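Local coordinates for LRR receptor-like serine/threonine-protein kinase RGI3 (Arabidopsis thaliana, PDB 5HZ0) that acts as a cell-surface receptor for RGF peptide hormones, which maintain the root stem cell niche, and binds them through the extracellular leucine-rich repeat region to which this chain belongs, at residues Asp385-Ile390 against Gly407-Gly412; Ile414-Gly419 against Pro439-Gly444. The protein carries 5 engineered substitutions. All blocks are in the same frame, centred on the assembly; numbering follows the deposited sequence.

Interaction 1 of 2, residues Asp385-Ile390 against Gly407-Gly412; sequences DLSGFI and GNRLAG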
loop_
_atom_site.group_PDB
_atom_site.type_symbol
_atom_site.label_atom_id
_atom_site.label_comp_id
_atom_site.label_asym_id
_atom_site.label_seq_id
_atom_site.Cartn_x
_atom_site.Cartn_y
_atom_site.Cartn_z
ATOM N N ASP A 385 -15.399 3.296 20.226
ATOM C CA ASP A 385 -16.311 3.041 21.343
ATOM C C ASP A 385 -17.667 2.455 20.957
ATOM O O ASP A 385 -18.634 2.636 21.685
ATOM C CB ASP A 385 -16.450 4.219 22.309
ATOM C CG ASP A 385 -16.918 3.773 23.692
ATOM O OD1 ASP A 385 -16.565 2.640 24.091
ATOM O OD2 ASP A 385 -17.648 4.529 24.370
ATOM N N LEU A 386 -17.781 1.921 19.749
ATOM C CA LEU A 386 -19.057 1.411 19.229
ATOM C C LEU A 386 -19.695 0.287 20.055
ATOM O O LEU A 386 -19.046 -0.693 20.401
ATOM C CB LEU A 386 -18.889 0.945 17.776
ATOM C CG LEU A 386 -18.396 1.971 16.762
ATOM C CD1 LEU A 386 -17.997 1.266 15.488
ATOM C CD2 LEU A 386 -19.498 2.965 16.473
ATOM N N SER A 387 -20.980 0.432 20.351
ATOM C CA SER A 387 -21.736 -0.591 21.070
ATOM C C SER A 387 -23.017 -0.967 20.319
ATOM O O SER A 387 -23.210 -0.568 19.170
ATOM C CB SER A 387 -22.088 -0.112 22.470
ATOM O OG SER A 387 -22.800 1.105 22.401
ATOM N N GLY A 388 -23.876 -1.753 20.967
ATOM C CA GLY A 388 -25.121 -2.186 20.362
ATOM C C GLY A 388 -24.957 -3.477 19.587
ATOM O O GLY A 388 -23.877 -4.067 19.594
ATOM N N PHE A 389 -26.028 -3.917 18.931
ATOM C CA PHE A 389 -26.032 -5.161 18.167
ATOM C C PHE A 389 -25.407 -4.950 16.814
ATOM O O PHE A 389 -25.388 -3.833 16.300
ATOM C CB PHE A 389 -27.464 -5.655 17.931
ATOM C CG PHE A 389 -28.202 -6.027 19.183
ATOM C CD1 PHE A 389 -27.544 -6.676 20.230
ATOM C CD2 PHE A 389 -29.553 -5.717 19.321
ATOM C CE1 PHE A 389 -28.230 -7.025 21.400
ATOM C CE2 PHE A 389 -30.249 -6.054 20.477
ATOM C CZ PHE A 389 -29.589 -6.716 21.520
ATOM N N ILE A 390 -24.882 -6.024 16.242
ATOM C CA ILE A 390 -24.617 -6.051 14.816
ATOM C C ILE A 390 -25.967 -6.267 14.168
ATOM O O ILE A 390 -26.599 -7.300 14.383
ATOM C CB ILE A 390 -23.717 -7.215 14.419
ATOM C CG1 ILE A 390 -22.339 -7.077 15.082
ATOM C CG2 ILE A 390 -23.592 -7.286 12.905
ATOM C CD1 ILE A 390 -21.450 -8.318 14.952
ATOM N N GLY A 407 -12.367 -4.524 18.533
ATOM C CA GLY A 407 -11.981 -3.447 19.428
ATOM C C GLY A 407 -13.069 -2.424 19.680
ATOM O O GLY A 407 -12.849 -1.210 19.580
ATOM N N ASN A 408 -14.255 -2.929 20.002
ATOM C CA ASN A 408 -15.399 -2.107 20.378
ATOM C C ASN A 408 -16.155 -2.759 21.544
ATOM O O ASN A 408 -15.629 -3.662 22.199
ATOM C CB ASN A 408 -16.337 -1.895 19.179
ATOM C CG ASN A 408 -15.757 -0.958 18.135
ATOM O OD1 ASN A 408 -15.720 0.250 18.338
ATOM N ND2 ASN A 408 -15.302 -1.512 17.015
ATOM N N ARG A 409 -17.339 -2.235 21.852
ATOM C CA ARG A 409 -18.250 -2.778 22.879
ATOM C C ARG A 409 -19.443 -3.589 22.380
ATOM O O ARG A 409 -20.454 -3.688 23.088
ATOM C CB ARG A 409 -18.678 -1.725 23.917
ATOM C CG ARG A 409 -17.623 -1.450 24.983
ATOM C CD ARG A 409 -18.163 -0.606 26.137
ATOM N NE ARG A 409 -18.522 0.753 25.746
ATOM C CZ ARG A 409 -19.739 1.269 25.907
ATOM N NH1 ARG A 409 -20.701 0.533 26.450
ATOM N NH2 ARG A 409 -19.991 2.518 25.535
ATOM N N LEU A 410 -19.403 -4.020 21.119
ATOM C CA LEU A 410 -20.567 -4.661 20.476
ATOM C C LEU A 410 -21.189 -5.794 21.296
ATOM O O LEU A 410 -20.476 -6.630 21.831
ATOM C CB LEU A 410 -20.175 -5.175 19.090
ATOM C CG LEU A 410 -19.663 -4.107 18.115
ATOM C CD1 LEU A 410 -19.110 -4.751 16.847
ATOM C CD2 LEU A 410 -20.736 -3.071 17.783
ATOM N N ALA A 411 -22.522 -5.817 21.387
ATOM C CA ALA A 411 -23.228 -6.799 22.229
ATOM C C ALA A 411 -24.190 -7.694 21.450
ATOM O O ALA A 411 -24.386 -7.512 20.250
ATOM C CB ALA A 411 -23.964 -6.102 23.376
ATOM N N GLY A 412 -24.803 -8.649 22.141
ATOM C CA GLY A 412 -25.676 -9.612 21.496
ATOM C C GLY A 412 -25.001 -10.658 20.618
ATOM O O GLY A 412 -23.774 -10.739 20.544
#
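The guanidinium of Arg409 has Ser387 CB over one face, offset toward the rim, and the carboxylate of Asp385 at its edge. Arg409 NE lies 3.2 Å from Asp385 OD1, in a nearly straight hydrogen bond of 168° that is part of a salt bridge. OD1 is met on its syn side but well out of the carboxylate plane, while the bond lies close to the guanidinium plane. The two planes are 44° apart. A second, weak bond runs from Arg409 NH2 to Asp385 OD2. Asp385 CG stands anti to the backbone N (chi1 -157°), bringing the carboxylate back to the arginine although CB points away. The Phe389 ring takes the carbonyl of Ala411 at its edge, with CD1 3.3 Å from Ala411 O. Gly412 CA approaches the ring obliquely.

The two segments are overlapping parts of the plant-type NxLxG turn in adjacent leucine-rich repeats, LRR 17 and LRR 18; Leu386 and Gly388 correspond to Leu410 and Gly412. Asn408 is the pattern's asparagine. Its OD1 accepts Leu386 N at 3.0 Å, with the donor tilted from the carbonyl plane. Its ND2 bonds to Leu405 O and Leu381 O, so both ends of this buried amide are used and its rotation is fixed. Backbone bonds join Arg409 N to Leu386 O at 2.7 Å, and Ala411 N to Gly388 O at 2.8 Å. Inside, Leu410 CD1 reaches Ile390 CG1 at 4.4 Å.

Interaction 2 of 2, residues Ile414-Gly419 against Pro439-Gly444; sequences IPSEIG and PPAISG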
loop_
_atom_site.group_PDB
_atom_site.type_symbol
_atom_site.label_atom_id
_atom_site.label_comp_id
_atom_site.label_asym_id
_atom_site.label_seq_id
_atom_site.Cartn_x
_atom_site.Cartn_y
_atom_site.Cartn_z
ATOM N N ILE A 414 -24.060 -12.962 17.099
ATOM C CA ILE A 414 -23.703 -12.756 15.710
ATOM C C ILE A 414 -24.922 -13.137 14.887
ATOM O O ILE A 414 -25.354 -14.300 14.901
ATOM C CB ILE A 414 -22.493 -13.619 15.282
ATOM C CG1 ILE A 414 -21.273 -13.293 16.152
ATOM C CG2 ILE A 414 -22.198 -13.430 13.773
ATOM C CD1 ILE A 414 -20.095 -14.228 15.948
ATOM N N PRO A 415 -25.487 -12.150 14.174
ATOM C CA PRO A 415 -26.748 -12.302 13.451
ATOM C C PRO A 415 -26.581 -13.300 12.314
ATOM O O PRO A 415 -25.630 -13.220 11.528
ATOM C CB PRO A 415 -27.005 -10.895 12.916
ATOM C CG PRO A 415 -25.663 -10.300 12.767
ATOM C CD PRO A 415 -24.860 -10.842 13.913
ATOM N N SER A 416 -27.524 -14.232 12.239
ATOM C CA SER A 416 -27.441 -15.385 11.349
ATOM C C SER A 416 -27.420 -15.035 9.857
ATOM O O SER A 416 -26.919 -15.794 9.014
ATOM C CB SER A 416 -28.616 -16.304 11.642
ATOM O OG SER A 416 -28.683 -17.325 10.680
ATOM N N GLU A 417 -27.966 -13.874 9.526
ATOM C CA GLU A 417 -28.044 -13.464 8.129
ATOM C C GLU A 417 -26.681 -13.077 7.550
ATOM O O GLU A 417 -26.568 -12.741 6.377
ATOM C CB GLU A 417 -29.107 -12.386 7.902
ATOM C CG GLU A 417 -29.230 -11.394 9.016
ATOM C CD GLU A 417 -30.080 -11.895 10.152
ATOM O OE1 GLU A 417 -29.512 -12.195 11.218
ATOM O OE2 GLU A 417 -31.308 -11.998 9.982
ATOM N N ILE A 418 -25.640 -13.120 8.373
ATOM C CA ILE A 418 -24.294 -12.929 7.861
ATOM C C ILE A 418 -23.978 -14.098 6.937
ATOM O O ILE A 418 -23.118 -14.001 6.059
ATOM C CB ILE A 418 -23.254 -12.805 9.004
ATOM C CG1 ILE A 418 -21.927 -12.264 8.466
ATOM C CG2 ILE A 418 -23.072 -14.131 9.720
ATOM C CD1 ILE A 418 -20.911 -11.963 9.529
ATOM N N GLY A 419 -24.716 -15.194 7.103
ATOM C CA GLY A 419 -24.553 -16.342 6.228
ATOM C C GLY A 419 -24.949 -16.029 4.799
ATOM O O GLY A 419 -24.637 -16.777 3.871
ATOM N N PRO A 439 -23.406 -18.773 15.031
ATOM C CA PRO A 439 -24.565 -19.201 14.216
ATOM C C PRO A 439 -24.199 -20.215 13.138
ATOM O O PRO A 439 -23.264 -19.970 12.379
ATOM C CB PRO A 439 -25.056 -17.894 13.576
ATOM C CG PRO A 439 -23.866 -16.990 13.583
ATOM C CD PRO A 439 -23.043 -17.363 14.801
ATOM N N PRO A 440 -24.922 -21.348 13.078
ATOM C CA PRO A 440 -24.702 -22.402 12.077
ATOM C C PRO A 440 -24.737 -21.848 10.656
ATOM O O PRO A 440 -24.009 -22.318 9.772
ATOM C CB PRO A 440 -25.890 -23.345 12.291
ATOM C CG PRO A 440 -26.275 -23.154 13.689
ATOM C CD PRO A 440 -25.933 -21.740 14.075
ATOM N N ALA A 441 -25.577 -20.840 10.452
ATOM C CA ALA A 441 -25.757 -20.242 9.133
ATOM C C ALA A 441 -24.480 -19.618 8.570
ATOM O O ALA A 441 -24.398 -19.349 7.375
ATOM C CB ALA A 441 -26.876 -19.218 9.164
ATOM N N ILE A 442 -23.485 -19.375 9.418
ATOM C CA ILE A 442 -22.229 -18.838 8.909
ATOM C C ILE A 442 -21.565 -19.840 7.955
ATOM O O ILE A 442 -20.654 -19.487 7.205
ATOM C CB ILE A 442 -21.267 -18.384 10.036
ATOM C CG1 ILE A 442 -20.194 -17.448 9.471
ATOM C CG2 ILE A 442 -20.628 -19.568 10.728
ATOM C CD1 ILE A 442 -19.098 -17.087 10.461
ATOM N N SER A 443 -22.059 -21.077 7.954
ATOM C CA SER A 443 -21.620 -22.094 6.996
ATOM C C SER A 443 -21.900 -21.652 5.560
ATOM O O SER A 443 -21.403 -22.244 4.602
ATOM C CB SER A 443 -22.366 -23.400 7.243
ATOM O OG SER A 443 -23.745 -23.234 6.943
ATOM N N GLY A 444 -22.718 -20.615 5.429
ATOM C CA GLY A 444 -23.077 -20.063 4.143
ATOM C C GLY A 444 -22.114 -19.041 3.575
ATOM O O GLY A 444 -22.316 -18.566 2.453
#
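The nearest CA atoms across the contact are those of Gly419 and Ile442, 4.3 Å apart, and beside them Gly419 CA makes a CA-H...O contact of 3.2 Å to Ala441 O. Pro439 is the main side chain of the contact. Its ring crosses Ile414 at about a right angle. Pro439 CD is 3.8 Å from Ile414 CB. Ile414 CG2, anti to the backbone N, is the branch that reaches Pro439 CG at 3.9 Å.

Each segment holds the proline of the plant-type GxIP pattern, Pro415 in LRR 18 and Pro439 in LRR 19, followed by a 3-10 turn on the convex side of the solenoid. Ser416 CA lies 4.1 Å from Pro439 CB, and its OG is next to the Ala441 methyl, with no hydrogen bond across the contact. A glycine in place of Pro439 would probably leave a gap beside Ile414 and free the chain leading into turn 440-444. The carbonyl oxygens of Gly419 and Gly444 also lie close; both are acceptors, and Lys422 NZ bonds to Gly444 O and weakly to Gly419 O. Deeper in, Ile418 CG2 meets Ile442 CG1 at 4.4 Å.

In the fold
Interactions 1 and 2 are successive steps along the solenoid. Interaction 1 joins LRR 17 to LRR 18, and interaction 2 joins LRR 18 to LRR 19. Their centres are 18 Å apart. They touch directly, as Ile390 O of interaction 1 packs on Pro415 CG of interaction 2 at 3.5 Å. LRR 18 supplies one segment to each. The side chains of Ile390 and Ile418 lie about 12 and 13 Å from N-acetylglucosamine of a glycan carried by the protein, which is not a binding pocket. The residues that recognise the peptide in these repeats, Lys378 to Leu382 and Arg402 to Arg404, lie at or next to the strands preceding segments 385-390 and 407-412, outside both interactions.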